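Local coordinates for protein phosphatidylserine synthase (Haemophilus influenzae, PDB 3HSI) that belongs to the phospholipase D superfamily, a phosphatidylserine synthase whose single chain carries two PLD-like regions, at residues C[50-55]-C[182-187]. Numbering follows the deposited sequence.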
# COMPACT_ATOMS: atom_id res chain seq x y z
N LYS C 50 -31.40 0.95 27.40
CA LYS C 50 -31.35 1.57 28.71
C LYS C 50 -29.94 1.92 29.21
O LYS C 50 -29.80 2.83 30.00
CB LYS C 50 -32.04 0.67 29.73
CG LYS C 50 -33.54 0.85 29.80
CD LYS C 50 -34.21 -0.34 29.21
CE LYS C 50 -35.73 -0.15 29.07
NZ LYS C 50 -36.26 -1.30 28.27
N LYS C 51 -28.91 1.21 28.76
CA LYS C 51 -27.55 1.40 29.26
C LYS C 51 -26.58 1.95 28.23
O LYS C 51 -25.85 2.89 28.49
CB LYS C 51 -27.03 0.08 29.85
CG LYS C 51 -27.84 -0.34 31.11
CD LYS C 51 -27.96 -1.86 31.24
CE LYS C 51 -28.41 -2.24 32.66
NZ LYS C 51 -27.94 -3.62 33.05
N ARG C 52 -26.56 1.36 27.04
CA ARG C 52 -25.54 1.75 26.05
C ARG C 52 -25.96 1.47 24.62
O ARG C 52 -26.80 0.58 24.36
CB ARG C 52 -24.23 1.01 26.32
CG ARG C 52 -24.34 -0.50 26.03
CD ARG C 52 -23.23 -1.28 26.70
NE ARG C 52 -23.49 -2.70 26.57
CZ ARG C 52 -22.71 -3.67 27.04
NH1 ARG C 52 -21.58 -3.39 27.70
NH2 ARG C 52 -23.07 -4.93 26.85
N ILE C 53 -25.34 2.23 23.71
CA ILE C 53 -25.47 2.06 22.29
C ILE C 53 -24.12 2.34 21.66
O ILE C 53 -23.65 3.49 21.67
CB ILE C 53 -26.54 3.00 21.66
CG1 ILE C 53 -27.96 2.64 22.17
CG2 ILE C 53 -26.47 2.94 20.12
CD1 ILE C 53 -29.04 3.69 21.86
N TYR C 54 -23.49 1.28 21.17
CA TYR C 54 -22.24 1.34 20.42
C TYR C 54 -22.48 0.92 18.99
O TYR C 54 -23.19 -0.08 18.74
CB TYR C 54 -21.15 0.44 21.05
CG TYR C 54 -20.53 0.99 22.35
CD1 TYR C 54 -19.16 1.35 22.40
CD2 TYR C 54 -21.30 1.17 23.49
CE1 TYR C 54 -18.59 1.85 23.57
CE2 TYR C 54 -20.74 1.68 24.68
CZ TYR C 54 -19.38 2.01 24.71
OH TYR C 54 -18.83 2.50 25.87
N VAL C 55 -21.90 1.66 18.08
CA VAL C 55 -22.01 1.46 16.65
C VAL C 55 -20.61 1.69 16.07
O VAL C 55 -19.99 2.70 16.40
CB VAL C 55 -22.98 2.48 16.03
CG1 VAL C 55 -22.87 2.51 14.52
CG2 VAL C 55 -24.43 2.18 16.44
N GLU C 182 -22.49 -11.59 27.15
CA GLU C 182 -21.04 -11.76 27.19
C GLU C 182 -20.43 -11.39 25.83
O GLU C 182 -19.35 -10.78 25.77
CB GLU C 182 -20.69 -13.21 27.59
CG GLU C 182 -19.75 -13.35 28.78
CD GLU C 182 -18.69 -14.50 28.61
OE1 GLU C 182 -18.93 -15.59 29.18
OE2 GLU C 182 -17.62 -14.30 27.94
N LEU C 183 -21.11 -11.73 24.73
CA LEU C 183 -20.67 -11.26 23.42
C LEU C 183 -20.77 -9.72 23.35
O LEU C 183 -19.83 -9.05 22.89
CB LEU C 183 -21.48 -11.89 22.25
CG LEU C 183 -20.98 -11.43 20.85
CD1 LEU C 183 -19.53 -11.81 20.64
CD2 LEU C 183 -21.77 -11.97 19.66
N ALA C 184 -21.88 -9.17 23.83
CA ALA C 184 -22.04 -7.73 23.81
C ALA C 184 -20.91 -7.07 24.62
O ALA C 184 -20.25 -6.17 24.12
CB ALA C 184 -23.43 -7.29 24.33
N ASP C 185 -20.68 -7.55 25.84
CA ASP C 185 -19.61 -6.98 26.68
C ASP C 185 -18.25 -7.09 25.97
O ASP C 185 -17.46 -6.18 26.02
CB ASP C 185 -19.55 -7.69 28.02
CG ASP C 185 -20.72 -7.33 28.92
OD1 ASP C 185 -21.49 -6.37 28.63
OD2 ASP C 185 -20.87 -8.03 29.95
N SER C 186 -18.01 -8.17 25.26
CA SER C 186 -16.72 -8.37 24.59
C SER C 186 -16.51 -7.35 23.48
O SER C 186 -15.39 -6.87 23.27
CB SER C 186 -16.64 -9.77 24.00
OG SER C 186 -15.44 -9.93 23.27
N MSE C 187 -17.58 -7.05 22.75
CA MSE C 187 -17.50 -6.13 21.64
C MSE C 187 -17.28 -4.65 22.09
O MSE C 187 -16.39 -3.93 21.57
CB MSE C 187 -18.70 -6.35 20.72
CG MSE C 187 -18.60 -7.74 20.08
SE MSE C 187 -19.85 -7.97 18.63
CE MSE C 187 -18.65 -7.38 17.19
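A salt bridge from Arg52 to Asp185 ties the first residue of a sheet strand, 52-56, to helix 181-195, which packs against one face of that sheet in the N-terminal half of this phospholipase D-like chain. Arg52 starts toward the helix, and its chain, extended from CG to NE, carries the guanidinium to the helix. Both terminal nitrogens converge on one carboxylate oxygen: NH2 lies 2.8 Å from Asp185 OD1 in the straighter of two bonds, whereas NH1, 3.1 Å from the same OD1, makes a bent, weak one. OD1 sits at the guanidinium edge, near its plane, and NH2 meets it nearly along its C-O axis. The guanidinium and carboxylate planes stand 81° apart, and both nitrogens use OD1 alone, so this is not a side-by-side pairing with both oxygens. The CB of Asp185 points away from the strand, and the carboxylate folds back with CG beside the backbone N (chi1 -72°). One residue earlier, the buried methyl Ala184 CB lies 3.5 Å from Arg52 NH2, approaching the guanidinium obliquely.

Strand 52-56 runs between parallel strand 84-90 and antiparallel strand 146-148 in a mixed sheet, the PLD arrangement of helices layered on a central sheet. Arg52 NE is hydrogen-bonded to Asp149 O, just past strand 146-148, which helps fix the rotation of the guanidinium. Val147 touches both Arg52 and Ala184, while Val188, one turn beyond Ala184, also packs on Arg52.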